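Local coordinates for plasmin and fibronectin-binding protein A (Streptococcus pneumoniae, PDB 4MR0) that acts as a surface adhesin and invasin that binds human fibronectin, plasmin, plasminogen and serum albumin, at residues L159-K167 and H189-T200; P210-I221 and N250-F261. One frame throughout, in Å; residues are numbered along the deposited sequence.

Contact 1. Residues L159-K167 and H189-T200; sequences LVKEIVFLK and HPSIVFMTGLFT. With MN (manganese (II) ion), chain F.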
loop_
_atom_site.group_PDB
_atom_site.type_symbol
_atom_site.label_atom_id
_atom_site.label_comp_id
_atom_site.label_asym_id
_atom_site.label_seq_id
_atom_site.Cartn_x
_atom_site.Cartn_y
_atom_site.Cartn_z
ATOM N N LEU A 159 -21.542 15.551 -8.081
ATOM C CA LEU A 159 -22.073 14.213 -7.876
ATOM C C LEU A 159 -22.020 13.417 -9.178
ATOM O O LEU A 159 -22.310 13.958 -10.247
ATOM C CB LEU A 159 -23.532 14.301 -7.412
ATOM C CG LEU A 159 -24.334 12.996 -7.391
ATOM C CD1 LEU A 159 -23.842 12.113 -6.253
ATOM C CD2 LEU A 159 -25.825 13.305 -7.228
ATOM N N VAL A 160 -21.621 12.148 -9.095
ATOM C CA VAL A 160 -21.611 11.281 -10.276
ATOM C C VAL A 160 -22.349 9.997 -9.927
ATOM O O VAL A 160 -22.102 9.394 -8.884
ATOM C CB VAL A 160 -20.180 10.942 -10.779
ATOM C CG1 VAL A 160 -19.497 12.212 -11.267
ATOM C CG2 VAL A 160 -19.365 10.251 -9.686
ATOM N N LYS A 161 -23.272 9.588 -10.788
ATOM C CA LYS A 161 -24.042 8.380 -10.527
ATOM C C LYS A 161 -23.561 7.169 -11.318
ATOM O O LYS A 161 -24.156 6.088 -11.244
ATOM C CB LYS A 161 -25.527 8.627 -10.787
ATOM C CG LYS A 161 -26.155 9.600 -9.795
ATOM C CD LYS A 161 -27.664 9.430 -9.769
ATOM C CE LYS A 161 -28.325 10.405 -8.817
ATOM N NZ LYS A 161 -29.785 10.107 -8.696
ATOM N N GLU A 162 -22.488 7.365 -12.076
ATOM C CA GLU A 162 -21.863 6.294 -12.847
ATOM C C GLU A 162 -20.387 6.635 -13.002
ATOM O O GLU A 162 -19.957 7.750 -12.683
ATOM C CB GLU A 162 -22.518 6.125 -14.224
ATOM C CG GLU A 162 -23.306 4.812 -14.400
ATOM C CD GLU A 162 -22.422 3.570 -14.576
ATOM O OE1 GLU A 162 -21.176 3.684 -14.542
ATOM O OE2 GLU A 162 -22.981 2.466 -14.759
ATOM N N ILE A 163 -19.625 5.664 -13.492
ATOM C CA ILE A 163 -18.185 5.786 -13.681
ATOM C C ILE A 163 -17.787 6.784 -14.758
ATOM O O ILE A 163 -18.409 6.851 -15.816
ATOM C CB ILE A 163 -17.577 4.406 -14.056
ATOM C CG1 ILE A 163 -17.948 3.366 -12.993
ATOM C CG2 ILE A 163 -16.063 4.512 -14.204
ATOM C CD1 ILE A 163 -17.617 1.935 -13.402
ATOM N N VAL A 164 -16.745 7.557 -14.465
ATOM C CA VAL A 164 -16.190 8.536 -15.391
ATOM C C VAL A 164 -14.951 7.877 -15.998
ATOM O O VAL A 164 -14.167 7.244 -15.284
ATOM C CB VAL A 164 -15.759 9.822 -14.646
ATOM C CG1 VAL A 164 -15.062 10.777 -15.611
ATOM C CG2 VAL A 164 -16.976 10.484 -14.006
ATOM N N PHE A 165 -14.771 8.018 -17.305
ATOM C CA PHE A 165 -13.634 7.402 -17.967
ATOM C C PHE A 165 -12.584 8.398 -18.423
ATOM O O PHE A 165 -12.855 9.274 -19.248
ATOM C CB PHE A 165 -14.134 6.573 -19.149
ATOM C CG PHE A 165 -15.174 5.568 -18.758
ATOM C CD1 PHE A 165 -14.823 4.440 -18.024
ATOM C CD2 PHE A 165 -16.518 5.781 -19.065
ATOM C CE1 PHE A 165 -15.795 3.544 -17.588
ATOM C CE2 PHE A 165 -17.501 4.888 -18.633
ATOM C CZ PHE A 165 -17.135 3.766 -17.895
ATOM N N LEU A 166 -11.386 8.267 -17.865
ATOM C CA LEU A 166 -10.282 9.139 -18.220
ATOM C C LEU A 166 -9.826 8.713 -19.606
ATOM O O LEU A 166 -9.976 7.548 -19.979
ATOM C CB LEU A 166 -9.143 8.980 -17.212
ATOM C CG LEU A 166 -9.545 9.297 -15.764
ATOM C CD1 LEU A 166 -8.382 8.997 -14.831
ATOM C CD2 LEU A 166 -9.971 10.762 -15.650
ATOM N N LYS A 167 -9.289 9.652 -20.377
ATOM C CA LYS A 167 -8.834 9.334 -21.725
ATOM C C LYS A 167 -7.404 9.805 -21.878
ATOM O O LYS A 167 -6.925 10.627 -21.094
ATOM C CB LYS A 167 -9.713 10.028 -22.768
ATOM C CG LYS A 167 -11.207 9.725 -22.670
ATOM C CD LYS A 167 -11.531 8.300 -23.084
ATOM C CE LYS A 167 -13.036 8.054 -23.101
ATOM N NZ LYS A 167 -13.730 8.893 -24.122
ATOM N N HIS A 189 -22.046 -4.234 -8.925
ATOM C CA HIS A 189 -21.321 -3.307 -9.786
ATOM C C HIS A 189 -20.287 -2.520 -8.974
ATOM O O HIS A 189 -20.517 -2.187 -7.808
ATOM C CB HIS A 189 -22.370 -2.373 -10.406
ATOM C CG HIS A 189 -21.860 -1.465 -11.480
ATOM N ND1 HIS A 189 -21.004 -0.413 -11.230
ATOM C CD2 HIS A 189 -22.172 -1.390 -12.798
ATOM C CE1 HIS A 189 -20.817 0.274 -12.344
ATOM N NE2 HIS A 189 -21.514 -0.298 -13.309
ATOM N N PRO A 190 -19.124 -2.220 -9.577
ATOM C CA PRO A 190 -18.122 -1.466 -8.821
ATOM C C PRO A 190 -18.572 -0.037 -8.522
ATOM O O PRO A 190 -19.417 0.520 -9.222
ATOM C CB PRO A 190 -16.889 -1.519 -9.724
ATOM C CG PRO A 190 -17.469 -1.665 -11.104
ATOM C CD PRO A 190 -18.600 -2.643 -10.888
ATOM N N SER A 191 -18.017 0.539 -7.463
ATOM C CA SER A 191 -18.337 1.908 -7.075
ATOM C C SER A 191 -17.005 2.646 -7.015
ATOM O O SER A 191 -16.542 3.053 -5.951
ATOM C CB SER A 191 -19.034 1.930 -5.711
ATOM O OG SER A 191 -19.438 3.245 -5.356
ATOM N N ILE A 192 -16.383 2.780 -8.182
ATOM C CA ILE A 192 -15.098 3.452 -8.338
ATOM C C ILE A 192 -15.364 4.609 -9.291
ATOM O O ILE A 192 -15.888 4.407 -10.385
ATOM C CB ILE A 192 -14.063 2.479 -8.933
ATOM C CG1 ILE A 192 -13.911 1.274 -7.991
ATOM C CG2 ILE A 192 -12.726 3.192 -9.164
ATOM C CD1 ILE A 192 -13.023 0.145 -8.534
ATOM N N VAL A 193 -15.004 5.816 -8.866
ATOM C CA VAL A 193 -15.254 7.033 -9.640
ATOM C C VAL A 193 -14.606 7.184 -11.015
ATOM O O VAL A 193 -15.284 7.537 -11.982
ATOM C CB VAL A 193 -14.901 8.283 -8.796
ATOM C CG1 VAL A 193 -15.312 9.545 -9.536
ATOM C CG2 VAL A 193 -15.610 8.211 -7.454
ATOM N N PHE A 194 -13.305 6.929 -11.104
ATOM C CA PHE A 194 -12.569 7.069 -12.358
ATOM C C PHE A 194 -11.895 5.779 -12.826
ATOM O O PHE A 194 -11.311 5.056 -12.018
ATOM C CB PHE A 194 -11.486 8.144 -12.208
ATOM C CG PHE A 194 -12.017 9.513 -11.902
ATOM C CD1 PHE A 194 -12.694 10.240 -12.876
ATOM C CD2 PHE A 194 -11.853 10.068 -10.639
ATOM C CE1 PHE A 194 -13.189 11.507 -12.600
ATOM C CE2 PHE A 194 -12.343 11.333 -10.349
ATOM C CZ PHE A 194 -13.018 12.052 -11.335
ATOM N N MET A 195 -11.973 5.518 -14.133
ATOM C CA MET A 195 -11.345 4.351 -14.755
ATOM C C MET A 195 -10.675 4.771 -16.067
ATOM O O MET A 195 -11.082 5.758 -16.686
ATOM C CB MET A 195 -12.378 3.271 -15.040
ATOM C CG MET A 195 -12.868 2.534 -13.802
ATOM S SD MET A 195 -13.856 1.066 -14.203
ATOM C CE MET A 195 -14.443 0.551 -12.618
ATOM N N THR A 196 -9.636 4.041 -16.478
ATOM C CA THR A 196 -8.922 4.351 -17.714
ATOM C C THR A 196 -9.347 3.431 -18.853
ATOM O O THR A 196 -8.684 3.343 -19.889
ATOM C CB THR A 196 -7.402 4.228 -17.532
ATOM O OG1 THR A 196 -7.070 2.877 -17.194
ATOM C CG2 THR A 196 -6.916 5.165 -16.434
ATOM N N GLY A 197 -10.464 2.748 -18.651
ATOM C CA GLY A 197 -10.995 1.855 -19.662
ATOM C C GLY A 197 -12.490 1.742 -19.449
ATOM O O GLY A 197 -12.985 2.049 -18.367
ATOM N N LEU A 198 -13.214 1.290 -20.467
ATOM C CA LEU A 198 -14.664 1.177 -20.362
ATOM C C LEU A 198 -15.170 0.040 -19.484
ATOM O O LEU A 198 -14.547 -1.017 -19.374
ATOM C CB LEU A 198 -15.281 1.031 -21.757
ATOM C CG LEU A 198 -15.122 2.216 -22.714
ATOM C CD1 LEU A 198 -15.831 1.899 -24.029
ATOM C CD2 LEU A 198 -15.711 3.477 -22.084
ATOM N N PHE A 199 -16.310 0.289 -18.854
ATOM C CA PHE A 199 -16.978 -0.700 -18.023
ATOM C C PHE A 199 -18.470 -0.385 -18.086
ATOM O O PHE A 199 -18.869 0.776 -17.998
ATOM C CB PHE A 199 -16.494 -0.644 -16.569
ATOM C CG PHE A 199 -17.094 -1.720 -15.699
ATOM C CD1 PHE A 199 -18.376 -1.571 -15.168
ATOM C CD2 PHE A 199 -16.410 -2.914 -15.479
ATOM C CE1 PHE A 199 -18.969 -2.595 -14.431
ATOM C CE2 PHE A 199 -16.995 -3.949 -14.743
ATOM C CZ PHE A 199 -18.278 -3.790 -14.220
ATOM N N THR A 200 -19.285 -1.418 -18.261
ATOM C CA THR A 200 -20.734 -1.255 -18.329
ATOM C C THR A 200 -21.363 -2.075 -17.208
ATOM O O THR A 200 -21.787 -1.536 -16.189
ATOM C CB THR A 200 -21.286 -1.736 -19.689
ATOM O OG1 THR A 200 -20.772 -3.041 -19.987
ATOM C CG2 THR A 200 -20.878 -0.777 -20.796
HETATM MN MN MN F . -22.317 0.469 -15.356
HETATM O O HOH W 1 -20.281 1.576 -15.916
HETATM O O HOH W 2 -24.526 -0.331 -14.939
HETATM O O HOH W 3 -22.881 1.156 -17.442
#
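E162 and H189 reach across the two segments to share a manganese ion, bound by E162 OE2 at 2.2 Å and by H189 NE2 at 2.3 Å. The backbone carbonyl of T200 and three waters complete six ligands, and the carboxylate stands nearly upright to the imidazole plane, 82° apart. Second-shell bonds fix both side chains: E162 OE1 accepts the amide of I163 and a hydrogen from a metal-bound water, which also donates to F199 O. H189 ND1 donates in its ring plane to a lone pair of P190 O, which helps hold the ring with NE2 turned to the metal.

I163 CD1 lies 3.6 Å from M195 CE and also meets the imidazole and the F199 ring; the slim CD1 end of isoleucine fits between the thioether and the two rings. The backbones pair in parallel as neighbouring coils of a right-handed parallel beta-helix, the fold of the pectate lyase-like family. V164 N donates to V193 O, M195 N to V164 O, and L166 N to M195 O at 2.8 Å. On the face of V164 and F194, V164 CG1 packs 3.6 Å from F194 CE1, and L166 CD2 touches the same ring. On the M195 side, F165 has CG beside its backbone N (chi1 -55°), which carries the ring out to L198, whose CD2 makes a CH-pi contact over one face, 4.0 Å from the centroid.

Contact 2. Residues P210-I221 and N250-F261; sequences PTEDISYSGGTI and NSNNVTIKNVTF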
loop_
_atom_site.group_PDB
_atom_site.type_symbol
_atom_site.label_atom_id
_atom_site.label_comp_id
_atom_site.label_asym_id
_atom_site.label_seq_id
_atom_site.Cartn_x
_atom_site.Cartn_y
_atom_site.Cartn_z
ATOM N N PRO A 210 -4.261 0.244 -24.473
ATOM C CA PRO A 210 -3.335 1.123 -23.758
ATOM C C PRO A 210 -3.761 2.592 -23.791
ATOM O O PRO A 210 -4.311 3.069 -24.783
ATOM C CB PRO A 210 -2.006 0.886 -24.481
ATOM C CG PRO A 210 -2.441 0.579 -25.879
ATOM C CD PRO A 210 -3.613 -0.351 -25.658
ATOM N N THR A 211 -3.518 3.294 -22.688
ATOM C CA THR A 211 -3.834 4.711 -22.582
ATOM C C THR A 211 -2.580 5.355 -22.019
ATOM O O THR A 211 -1.701 4.660 -21.496
ATOM C CB THR A 211 -5.011 4.986 -21.623
ATOM O OG1 THR A 211 -4.760 4.361 -20.357
ATOM C CG2 THR A 211 -6.315 4.467 -22.216
ATOM N N GLU A 212 -2.479 6.672 -22.116
ATOM C CA GLU A 212 -1.283 7.326 -21.618
ATOM C C GLU A 212 -1.416 8.835 -21.499
ATOM O O GLU A 212 -2.337 9.447 -22.050
ATOM C CB GLU A 212 -0.101 7.007 -22.539
ATOM C CG GLU A 212 -0.178 7.690 -23.893
ATOM C CD GLU A 212 0.987 7.327 -24.796
ATOM O OE1 GLU A 212 0.899 6.304 -25.510
ATOM O OE2 GLU A 212 2.001 8.059 -24.781
ATOM N N ASP A 213 -0.476 9.417 -20.761
ATOM C CA ASP A 213 -0.415 10.856 -20.561
ATOM C C ASP A 213 -1.704 11.397 -19.952
ATOM O O ASP A 213 -2.424 12.186 -20.570
ATOM C CB ASP A 213 -0.117 11.527 -21.904
ATOM C CG ASP A 213 0.139 13.009 -21.771
ATOM O OD1 ASP A 213 0.714 13.428 -20.737
ATOM O OD2 ASP A 213 -0.224 13.748 -22.712
ATOM N N ILE A 214 -1.993 10.951 -18.735
ATOM C CA ILE A 214 -3.189 11.379 -18.021
ATOM C C ILE A 214 -2.760 11.975 -16.685
ATOM O O ILE A 214 -1.927 11.399 -15.988
ATOM C CB ILE A 214 -4.129 10.179 -17.741
ATOM C CG1 ILE A 214 -4.574 9.546 -19.061
ATOM C CG2 ILE A 214 -5.344 10.636 -16.949
ATOM C CD1 ILE A 214 -5.276 8.212 -18.899
ATOM N N SER A 215 -3.311 13.133 -16.330
ATOM C CA SER A 215 -2.970 13.741 -15.054
ATOM C C SER A 215 -4.239 14.212 -14.359
ATOM O O SER A 215 -5.224 14.578 -15.008
ATOM C CB SER A 215 -1.987 14.910 -15.236
ATOM O OG SER A 215 -2.545 15.965 -16.000
ATOM N N TYR A 216 -4.214 14.154 -13.032
ATOM C CA TYR A 216 -5.335 14.560 -12.195
ATOM C C TYR A 216 -4.740 15.291 -10.992
ATOM O O TYR A 216 -3.919 14.728 -10.273
ATOM C CB TYR A 216 -6.106 13.318 -11.744
ATOM C CG TYR A 216 -7.395 13.600 -11.009
ATOM C CD1 TYR A 216 -7.385 14.035 -9.684
ATOM C CD2 TYR A 216 -8.629 13.423 -11.637
ATOM C CE1 TYR A 216 -8.574 14.285 -8.998
ATOM C CE2 TYR A 216 -9.822 13.673 -10.961
ATOM C CZ TYR A 216 -9.786 14.102 -9.646
ATOM O OH TYR A 216 -10.960 14.357 -8.975
ATOM N N SER A 217 -5.152 16.537 -10.764
ATOM C CA SER A 217 -4.590 17.296 -9.654
ATOM C C SER A 217 -5.600 18.168 -8.920
ATOM O O SER A 217 -6.458 18.793 -9.540
ATOM C CB SER A 217 -3.467 18.210 -10.163
ATOM O OG SER A 217 -2.723 17.597 -11.201
ATOM N N GLY A 218 -5.471 18.213 -7.599
ATOM C CA GLY A 218 -6.332 19.057 -6.788
ATOM C C GLY A 218 -7.678 18.538 -6.327
ATOM O O GLY A 218 -8.169 17.499 -6.782
ATOM N N GLY A 219 -8.267 19.280 -5.393
ATOM C CA GLY A 219 -9.573 18.933 -4.873
ATOM C C GLY A 219 -9.666 17.742 -3.939
ATOM O O GLY A 219 -8.681 17.259 -3.367
ATOM N N THR A 220 -10.892 17.261 -3.803
ATOM C CA THR A 220 -11.200 16.137 -2.945
ATOM C C THR A 220 -12.052 15.155 -3.724
ATOM O O THR A 220 -12.784 15.548 -4.641
ATOM C CB THR A 220 -12.022 16.605 -1.715
ATOM O OG1 THR A 220 -11.244 17.519 -0.931
ATOM C CG2 THR A 220 -12.446 15.419 -0.859
ATOM N N ILE A 221 -11.927 13.878 -3.384
ATOM C CA ILE A 221 -12.757 12.847 -3.989
ATOM C C ILE A 221 -13.379 12.170 -2.781
ATOM O O ILE A 221 -12.683 11.522 -2.010
ATOM C CB ILE A 221 -11.950 11.802 -4.791
ATOM C CG1 ILE A 221 -11.302 12.459 -6.009
ATOM C CG2 ILE A 221 -12.875 10.674 -5.245
ATOM C CD1 ILE A 221 -10.456 11.494 -6.864
ATOM N N ASN A 250 -3.575 -0.877 -17.563
ATOM C CA ASN A 250 -2.931 -0.835 -18.871
ATOM C C ASN A 250 -2.640 0.608 -19.274
ATOM O O ASN A 250 -2.722 0.964 -20.452
ATOM C CB ASN A 250 -3.836 -1.497 -19.927
ATOM C CG ASN A 250 -3.053 -2.036 -21.125
ATOM O OD1 ASN A 250 -3.634 -2.375 -22.169
ATOM N ND2 ASN A 250 -1.741 -2.124 -20.979
ATOM N N SER A 251 -2.277 1.436 -18.299
ATOM C CA SER A 251 -1.998 2.837 -18.582
ATOM C C SER A 251 -0.510 3.184 -18.520
ATOM O O SER A 251 0.309 2.403 -18.019
ATOM C CB SER A 251 -2.785 3.722 -17.612
ATOM O OG SER A 251 -3.080 4.976 -18.199
ATOM N N ASN A 252 -0.174 4.368 -19.027
ATOM C CA ASN A 252 1.208 4.841 -19.067
ATOM C C ASN A 252 1.286 6.329 -18.733
ATOM O O ASN A 252 0.463 7.115 -19.200
ATOM C CB ASN A 252 1.775 4.637 -20.471
ATOM C CG ASN A 252 1.664 3.206 -20.950
ATOM O OD1 ASN A 252 2.476 2.353 -20.580
ATOM N ND2 ASN A 252 0.647 2.928 -21.776
ATOM N N ASN A 253 2.281 6.712 -17.938
ATOM C CA ASN A 253 2.473 8.111 -17.578
ATOM C C ASN A 253 1.212 8.725 -16.991
ATOM O O ASN A 253 0.575 9.587 -17.599
ATOM C CB ASN A 253 2.921 8.903 -18.812
ATOM C CG ASN A 253 4.292 8.483 -19.302
ATOM O OD1 ASN A 253 4.482 8.175 -20.481
ATOM N ND2 ASN A 253 5.261 8.477 -18.396
ATOM N N VAL A 254 0.851 8.262 -15.802
ATOM C CA VAL A 254 -0.327 8.764 -15.107
ATOM C C VAL A 254 0.157 9.488 -13.864
ATOM O O VAL A 254 0.984 8.960 -13.114
ATOM C CB VAL A 254 -1.260 7.609 -14.687
ATOM C CG1 VAL A 254 -2.479 8.158 -13.957
ATOM C CG2 VAL A 254 -1.688 6.819 -15.919
ATOM N N THR A 255 -0.351 10.696 -13.649
ATOM C CA THR A 255 0.052 11.489 -12.491
ATOM C C THR A 255 -1.146 11.939 -11.670
ATOM O O THR A 255 -2.044 12.593 -12.193
ATOM C CB THR A 255 0.829 12.754 -12.923
ATOM O OG1 THR A 255 2.011 12.369 -13.632
ATOM C CG2 THR A 255 1.233 13.584 -11.700
ATOM N N ILE A 256 -1.162 11.571 -10.392
ATOM C CA ILE A 256 -2.237 11.969 -9.485
ATOM C C ILE A 256 -1.551 12.740 -8.362
ATOM O O ILE A 256 -0.670 12.206 -7.694
ATOM C CB ILE A 256 -2.965 10.745 -8.876
ATOM C CG1 ILE A 256 -3.730 9.988 -9.969
ATOM C CG2 ILE A 256 -3.912 11.199 -7.776
ATOM C CD1 ILE A 256 -4.402 8.718 -9.479
ATOM N N LYS A 257 -1.941 13.989 -8.155
ATOM C CA LYS A 257 -1.303 14.765 -7.109
ATOM C C LYS A 257 -2.191 15.775 -6.415
ATOM O O LYS A 257 -3.144 16.295 -6.989
ATOM C CB LYS A 257 -0.069 15.463 -7.673
ATOM C CG LYS A 257 -0.322 16.282 -8.917
ATOM C CD LYS A 257 1.000 16.626 -9.602
ATOM C CE LYS A 257 1.944 17.369 -8.666
ATOM N NZ LYS A 257 3.279 17.612 -9.290
ATOM N N ASN A 258 -1.845 16.038 -5.162
ATOM C CA ASN A 258 -2.562 16.976 -4.312
ATOM C C ASN A 258 -4.061 16.712 -4.290
ATOM O O ASN A 258 -4.877 17.611 -4.519
ATOM C CB ASN A 258 -2.280 18.414 -4.754
ATOM C CG ASN A 258 -2.756 19.436 -3.734
ATOM O OD1 ASN A 258 -2.746 19.179 -2.533
ATOM N ND2 ASN A 258 -3.161 20.606 -4.211
ATOM N N VAL A 259 -4.418 15.467 -4.007
ATOM C CA VAL A 259 -5.817 15.083 -3.929
ATOM C C VAL A 259 -6.114 14.537 -2.537
ATOM O O VAL A 259 -5.302 13.817 -1.962
ATOM C CB VAL A 259 -6.173 13.978 -4.946
ATOM C CG1 VAL A 259 -7.656 13.635 -4.818
ATOM C CG2 VAL A 259 -5.834 14.427 -6.365
ATOM N N THR A 260 -7.275 14.892 -1.998
ATOM C CA THR A 260 -7.678 14.396 -0.691
ATOM C C THR A 260 -8.723 13.307 -0.939
ATOM O O THR A 260 -9.799 13.592 -1.450
ATOM C CB THR A 260 -8.300 15.525 0.167
ATOM O OG1 THR A 260 -7.310 16.529 0.412
ATOM C CG2 THR A 260 -8.791 14.981 1.504
ATOM N N PHE A 261 -8.394 12.067 -0.593
ATOM C CA PHE A 261 -9.308 10.938 -0.775
ATOM C C PHE A 261 -9.996 10.625 0.544
ATOM O O PHE A 261 -9.330 10.347 1.541
ATOM C CB PHE A 261 -8.547 9.696 -1.231
ATOM C CG PHE A 261 -7.807 9.878 -2.517
ATOM C CD1 PHE A 261 -6.557 10.496 -2.537
ATOM C CD2 PHE A 261 -8.342 9.394 -3.707
ATOM C CE1 PHE A 261 -5.852 10.629 -3.726
ATOM C CE2 PHE A 261 -7.651 9.522 -4.905
ATOM C CZ PHE A 261 -6.394 10.138 -4.913
HETATM O O HOH W 4 2.639 9.340 -22.489
HETATM O O HOH W 5 -6.367 18.603 -2.593
#
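V259 and Y216 meet at the ring edge, the valine methyl lying in the plane of the tyrosine. Followed outward, Y216 CB approaches T255 O and, more loosely, I256 CG1; CG stands anti to the backbone N (chi1 -173°), which slants the ring inward toward V259; then CD1 comes 3.7 Å from V259 CG2 and CE1 touches the same methyl. Farther round, Y216 CE2 meets F194 CE2 at 3.5 Å, and at the tip OH lies 3.5 Å from I221 CG1; F194 and F246 both meet the ring edge-to-face. The other valine branch, CG1, packs against I221 CG1 at 4.0 Å and over one face of the F261 ring. Branched aliphatics and aromatics suit this buried face.

The other face carries S215, S217, T220, T255, K257 and T260, small or polar residues suited to a partly exposed surface. Between the faces the parallel backbones bond in alternation: T255 N to I214 O, then Y216 N to T255 O at 2.8 Å. The ladder bends at G218, where a CB would jam against the preceding carbonyl O, and G219, whose positive phi is easiest for glycine; it resumes with T260 N to G219 O.

At the other end T211 OG1 and S251 OG share a hydrogen bond of 2.8 Å, and N252 ND2 donates to T211 O at 2.9 Å. In-register strands of successive coils, with D213 and N253 matched at positive phi and apolar residues stacked inside, are characteristic of the right-handed parallel beta-helix; N250-F261 enters its first PbH1 repeat.

From the N terminus, the chain runs through L159-K167, makes strands 170-174 and 178-182, and returns at H189-T200, where contact 1 closes its loop. It then passes P210-I221 and comes back as N250-F261, closing contact 2. The loops follow in series, neither nesting nor crossing, and their centres lie about 14 Å apart. Strand 194-195 precedes 211-217 in sequence, and the two contacts touch directly: F194 CE2 is 4.0 Å from I221 CD1, T196 O meets the T211 methyl CG2, and K167 O meets I214 CG1. Strand 243-252 pairs with both 194-195 and 211-217, tying a manganese-bearing coil near the N-terminal end to the next coils of the beta-helix.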